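Local coordinates for OmpT protein (Vibrio cholerae serotype O1, PDB 6EHE) that probably acts as a general diffusion porin, a transmembrane beta barrel that lets small solutes and ions cross the bacterial outer membrane, at residues Tyr8-Thr13 with Ser29-Val34; Thr13-Leu18 with Phe311-Arg316. All coordinates share one frame; numbering follows the deposited sequence.

Contact 1: Tyr8-Thr13 with Ser29-Val34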
loop_
_atom_site.group_PDB
_atom_site.type_symbol
_atom_site.label_atom_id
_atom_site.label_comp_id
_atom_site.label_asym_id
_atom_site.label_seq_id
_atom_site.Cartn_x
_atom_site.Cartn_y
_atom_site.Cartn_z
ATOM N N TYR A 8 9.336 18.442 -5.301
ATOM C CA TYR A 8 8.811 18.024 -4.009
ATOM C C TYR A 8 9.693 16.910 -3.482
ATOM O O TYR A 8 10.487 16.308 -4.214
ATOM C CB TYR A 8 7.355 17.554 -4.099
ATOM C CG TYR A 8 7.207 16.259 -4.865
ATOM C CD1 TYR A 8 6.956 16.260 -6.228
ATOM C CD2 TYR A 8 7.359 15.033 -4.228
ATOM C CE1 TYR A 8 6.829 15.073 -6.933
ATOM C CE2 TYR A 8 7.239 13.836 -4.926
ATOM C CZ TYR A 8 6.974 13.857 -6.275
ATOM O OH TYR A 8 6.872 12.654 -6.962
ATOM N N GLY A 9 9.521 16.605 -2.210
ATOM C CA GLY A 9 10.351 15.584 -1.620
ATOM C C GLY A 9 9.944 15.336 -0.193
ATOM O O GLY A 9 9.147 16.071 0.396
ATOM N N GLN A 10 10.538 14.292 0.361
ATOM C CA GLN A 10 10.310 13.948 1.755
ATOM C C GLN A 10 11.568 13.296 2.287
ATOM O O GLN A 10 12.004 12.267 1.755
ATOM C CB GLN A 10 9.111 13.020 1.894
ATOM C CG GLN A 10 9.118 12.185 3.144
ATOM C CD GLN A 10 7.950 11.228 3.182
ATOM O OE1 GLN A 10 8.012 10.173 3.824
ATOM N NE2 GLN A 10 6.877 11.582 2.474
ATOM N N LEU A 11 12.159 13.913 3.304
ATOM C CA LEU A 11 13.247 13.304 4.050
ATOM C C LEU A 11 12.659 12.512 5.210
ATOM O O LEU A 11 11.969 13.064 6.072
ATOM C CB LEU A 11 14.221 14.363 4.558
ATOM C CG LEU A 11 15.679 13.945 4.742
ATOM C CD1 LEU A 11 16.447 15.167 5.185
ATOM C CD2 LEU A 11 15.857 12.824 5.758
ATOM N N ARG A 12 12.946 11.228 5.240
ATOM C CA ARG A 12 12.397 10.343 6.244
ATOM C C ARG A 12 13.562 9.720 6.985
ATOM O O ARG A 12 14.512 9.262 6.351
ATOM C CB ARG A 12 11.526 9.269 5.582
ATOM C CG ARG A 12 10.776 8.384 6.549
ATOM C CD ARG A 12 9.942 7.336 5.816
ATOM N NE ARG A 12 8.858 7.940 5.053
ATOM C CZ ARG A 12 7.950 7.243 4.384
ATOM N NH1 ARG A 12 7.007 7.881 3.724
ATOM N NH2 ARG A 12 7.999 5.917 4.375
ATOM N N THR A 13 13.511 9.721 8.315
ATOM C CA THR A 13 14.531 9.011 9.081
ATOM C C THR A 13 13.854 8.256 10.208
ATOM O O THR A 13 13.000 8.805 10.914
ATOM C CB THR A 13 15.622 9.949 9.635
ATOM O OG1 THR A 13 16.355 10.508 8.536
ATOM C CG2 THR A 13 16.626 9.171 10.535
ATOM N N SER A 29 12.915 5.010 1.833
ATOM C CA SER A 29 11.635 5.593 1.460
ATOM C C SER A 29 11.651 7.110 1.563
ATOM O O SER A 29 10.595 7.739 1.460
ATOM C CB SER A 29 10.471 4.997 2.266
ATOM O OG SER A 29 10.019 3.771 1.680
ATOM N N SER A 30 12.820 7.717 1.751
ATOM C CA SER A 30 12.995 9.111 1.374
ATOM C C SER A 30 12.773 9.269 -0.126
ATOM O O SER A 30 13.187 8.419 -0.922
ATOM C CB SER A 30 14.394 9.593 1.745
ATOM O OG SER A 30 14.485 9.941 3.115
ATOM N N ARG A 31 12.129 10.375 -0.510
ATOM C CA ARG A 31 11.646 10.599 -1.874
ATOM C C ARG A 31 12.114 11.965 -2.350
ATOM O O ARG A 31 12.227 12.894 -1.553
ATOM C CB ARG A 31 10.084 10.593 -1.966
ATOM C CG ARG A 31 9.370 9.526 -1.206
ATOM C CD ARG A 31 7.939 9.965 -0.864
ATOM N NE ARG A 31 6.995 8.866 -0.610
ATOM C CZ ARG A 31 7.169 7.863 0.255
ATOM N NH1 ARG A 31 6.221 6.929 0.380
ATOM N NH2 ARG A 31 8.267 7.787 1.003
ATOM N N ALA A 32 12.330 12.098 -3.657
ATOM C CA ALA A 32 12.433 13.409 -4.283
ATOM C C ALA A 32 11.868 13.314 -5.691
ATOM O O ALA A 32 11.999 12.278 -6.337
ATOM C CB ALA A 32 13.875 13.906 -4.321
ATOM N N GLY A 33 11.257 14.391 -6.180
ATOM C CA GLY A 33 10.599 14.267 -7.468
ATOM C C GLY A 33 10.185 15.588 -8.077
ATOM O O GLY A 33 10.343 16.663 -7.487
ATOM N N VAL A 34 9.624 15.468 -9.284
ATOM C CA VAL A 34 9.156 16.587 -10.091
ATOM C C VAL A 34 7.752 16.265 -10.570
ATOM O O VAL A 34 7.515 15.179 -11.111
ATOM C CB VAL A 34 10.070 16.853 -11.307
ATOM C CG1 VAL A 34 9.723 18.191 -11.957
ATOM C CG2 VAL A 34 11.516 16.835 -10.896
#

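Contact 2: Thr13-Leu18 with Phe311-Arg316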
loop_
_atom_site.group_PDB
_atom_site.type_symbol
_atom_site.label_atom_id
_atom_site.label_comp_id
_atom_site.label_asym_id
_atom_site.label_seq_id
_atom_site.Cartn_x
_atom_site.Cartn_y
_atom_site.Cartn_z
ATOM N N THR A 13 13.511 9.721 8.315
ATOM C CA THR A 13 14.531 9.011 9.081
ATOM C C THR A 13 13.854 8.256 10.208
ATOM O O THR A 13 13.000 8.805 10.914
ATOM C CB THR A 13 15.622 9.949 9.635
ATOM O OG1 THR A 13 16.355 10.508 8.536
ATOM C CG2 THR A 13 16.626 9.171 10.535
ATOM N N GLU A 14 14.223 6.988 10.350
ATOM C CA GLU A 14 13.481 6.089 11.202
ATOM C C GLU A 14 14.434 5.189 11.958
ATOM O O GLU A 14 15.489 4.788 11.452
ATOM C CB GLU A 14 12.469 5.252 10.391
ATOM C CG GLU A 14 11.301 6.094 9.868
ATOM C CD GLU A 14 10.259 5.312 9.087
ATOM O OE1 GLU A 14 10.590 4.261 8.497
ATOM O OE2 GLU A 14 9.093 5.766 9.081
ATOM N N LEU A 15 14.027 4.880 13.187
ATOM C CA LEU A 15 14.715 3.967 14.086
ATOM C C LEU A 15 13.742 2.853 14.424
ATOM O O LEU A 15 12.632 3.119 14.900
ATOM C CB LEU A 15 15.180 4.698 15.355
ATOM C CG LEU A 15 15.713 3.875 16.530
ATOM C CD1 LEU A 15 17.104 3.298 16.238
ATOM C CD2 LEU A 15 15.716 4.706 17.842
ATOM N N LYS A 16 14.153 1.619 14.179
ATOM C CA LYS A 16 13.275 0.471 14.320
ATOM C C LYS A 16 13.928 -0.574 15.202
ATOM O O LYS A 16 15.131 -0.839 15.087
ATOM C CB LYS A 16 12.939 -0.149 12.957
ATOM C CG LYS A 16 12.061 0.714 12.050
ATOM C CD LYS A 16 10.849 -0.088 11.515
ATOM C CE LYS A 16 11.229 -1.513 11.107
ATOM N NZ LYS A 16 10.023 -2.345 10.776
ATOM N N PHE A 17 13.112 -1.173 16.061
ATOM C CA PHE A 17 13.481 -2.251 16.968
ATOM C C PHE A 17 12.512 -3.383 16.690
ATOM O O PHE A 17 11.370 -3.333 17.156
ATOM C CB PHE A 17 13.344 -1.838 18.422
ATOM C CG PHE A 17 14.274 -0.747 18.857
ATOM C CD1 PHE A 17 13.871 0.575 18.831
ATOM C CD2 PHE A 17 15.535 -1.050 19.359
ATOM C CE1 PHE A 17 14.724 1.579 19.255
ATOM C CE2 PHE A 17 16.384 -0.051 19.785
ATOM C CZ PHE A 17 15.982 1.264 19.734
ATOM N N LEU A 18 12.954 -4.389 15.948
ATOM C CA LEU A 18 12.183 -5.607 15.750
ATOM C C LEU A 18 12.658 -6.659 16.747
ATOM O O LEU A 18 13.863 -6.892 16.877
ATOM C CB LEU A 18 12.329 -6.107 14.315
ATOM C CG LEU A 18 12.011 -5.058 13.234
ATOM C CD1 LEU A 18 11.974 -5.691 11.845
ATOM C CD2 LEU A 18 10.709 -4.307 13.511
ATOM N N PHE A 311 9.105 -1.776 18.178
ATOM C CA PHE A 311 8.974 -0.359 18.479
ATOM C C PHE A 311 9.679 0.436 17.394
ATOM O O PHE A 311 10.704 0.017 16.859
ATOM C CB PHE A 311 9.548 -0.018 19.874
ATOM C CG PHE A 311 9.616 1.459 20.156
ATOM C CD1 PHE A 311 8.489 2.155 20.568
ATOM C CD2 PHE A 311 10.798 2.159 19.975
ATOM C CE1 PHE A 311 8.544 3.515 20.801
ATOM C CE2 PHE A 311 10.861 3.541 20.203
ATOM C CZ PHE A 311 9.739 4.211 20.612
ATOM N N GLY A 312 9.133 1.587 17.068
ATOM C CA GLY A 312 9.712 2.388 16.007
ATOM C C GLY A 312 9.460 3.849 16.261
ATOM O O GLY A 312 8.429 4.236 16.820
ATOM N N ILE A 313 10.398 4.674 15.827
ATOM C CA ILE A 313 10.246 6.110 15.973
ATOM C C ILE A 313 10.860 6.786 14.766
ATOM O O ILE A 313 11.944 6.409 14.306
ATOM C CB ILE A 313 10.874 6.587 17.289
ATOM C CG1 ILE A 313 10.742 8.088 17.416
ATOM C CG2 ILE A 313 12.336 6.146 17.403
ATOM C CD1 ILE A 313 11.150 8.536 18.768
ATOM N N GLY A 314 10.159 7.783 14.237
ATOM C CA GLY A 314 10.624 8.415 13.020
ATOM C C GLY A 314 10.249 9.880 12.938
ATOM O O GLY A 314 9.442 10.402 13.715
ATOM N N ALA A 315 10.847 10.530 11.947
ATOM C CA ALA A 315 10.599 11.930 11.679
ATOM C C ALA A 315 10.676 12.146 10.179
ATOM O O ALA A 315 11.461 11.492 9.489
ATOM C CB ALA A 315 11.607 12.825 12.408
ATOM N N ARG A 316 9.847 13.061 9.693
ATOM C CA ARG A 316 9.757 13.390 8.282
ATOM C C ARG A 316 9.816 14.896 8.102
ATOM O O ARG A 316 9.177 15.640 8.856
ATOM C CB ARG A 316 8.461 12.865 7.673
ATOM C CG ARG A 316 8.309 11.351 7.757
ATOM C CD ARG A 316 6.983 10.911 7.192
ATOM N NE ARG A 316 6.825 9.457 7.171
ATOM C CZ ARG A 316 5.775 8.843 6.634
ATOM N NH1 ARG A 316 4.799 9.561 6.069
ATOM N NH2 ARG A 316 5.699 7.519 6.655
#

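Contact 1: Tyr8-Thr13 with Ser29-Val34
Arg12 and Arg31 bring their guanidinium groups together on the lumenal face of the barrel wall: Arg31 NH2 sits over one face of the Arg12 group, displaced toward its rim and 3.0 Å from Arg12 NH1, though the exact position of Arg31 NH2 is doubtful. The two donors make no bond to each other; Arg12 has its acceptor in Gln10 OE1, which lies at the edge of the Arg12 guanidinium, in its plane. Arg12 grips this oxygen side-on, with NE 2.7 Å from Gln10 OE1; NH1 also donates to it, at a distance short enough for its exact length to be doubtful. With two donors on one oxygen, the rotation of Arg12 is restricted. The Gln10 amide in turn runs beside the Arg31 guanidinium, their planes 8° apart, with Gln10 NE2 over a face and 4.1 Å from Arg31 NE. Arg63 and Arg316 add to the positive cluster, and Glu51, touched by Arg31, may offset part of it.

The other flat group is the Tyr8 ring, which lies over Gly33. Gly33 CA is 4.1 Å from the ring centroid and 21° off its normal, a CH-pi contact. A chi1 of 68°, which wedges CG between backbone N and C, swings the ring across the neighbouring strand, an example of aromatic rescue of glycine. Its OH is hydrogen-bonded to Glu51.

Beneath these side chains the antiparallel hairpin pairs Tyr8 with Gly33 and Gln10 with Arg31, each through two backbone bonds. At Arg12 the pattern changes: its N donates to Ser30 OG at 2.9 Å, a side-chain oxygen standing in for a carbonyl. Strand 3-17 is flanked on its other edge by strand 309-318, where Leu11 bonds to Tyr317, while Ala32 and Val34 bond strand 24-39 to strand 44-53.

Contact 2: Thr13-Leu18 with Phe311-Arg316
Thr13, Leu15 and Phe17 pair antiparallel with Ala315, Ile313 and Phe311, each pair exchanging two backbone hydrogen bonds, six in all, among them Leu15 N to Ile313 O at 2.8 Å. This is the seam of a porin beta barrel, where the first strand meets the last and the sixteen-stranded sheet closes on itself.

The side chains of these pairs share the outward face, with a bound detergent molecule near Ile313, consistent with a lipid-facing surface. Phe17 and Phe311 extend side by side. Phe17 CD1 lies 3.6 Å from Phe311 CD2, an apolar contact at the edge of the Phe311 ring and near its plane. The two first torsions differ: chi1 of -65° lays the Phe17 ring back beside its own N, whereas 172° turns the Phe311 ring away from its N, and the rings are set side by side. Tyr281 meets the Phe311 ring as well and extends the aromatic cluster. One step along, the branch methyl Ile313 CG2 packs against Leu15 CD2 at 3.7 Å.

Glu14 and Lys16 point to the other face, where both touch Phe96 of a loop. Their partners across the seam are glycines: Glu14 CG passes over Gly314, 4.0 Å from its CA. The carboxylate is hydrogen-bonded through OE2 to Tyr278 OH, which also pairs with Arg316 NE; Arg316 itself remains beyond salt-bridge range of Glu14. Opposite Lys16, at the next glycine, Gly312 CA lies 3.2 Å from Leu15 O in a CA-H...O contact.

In the fold
Both contacts use strand 3-17 and share Thr13, but they engage its two different edges: contact 1 joins it to its hairpin partner, strand 24-39, and contact 2 to strand 309-318, nearly three hundred residues on. Their centres are about 16 Å apart. Contact 1 is partly buried, and its chemistry is polar and cationic, turned inward toward the pore; contact 2 is a surface contact, dominated by apolar side chains on the outside, with charges on the inner face alone. Both include glycines facing side chains across the strands. The two meet through the arginines, Arg316 NH2 lying 3.2 Å from Arg12 CZ, so that the cationic cluster of contact 1 continues across strand 3-17.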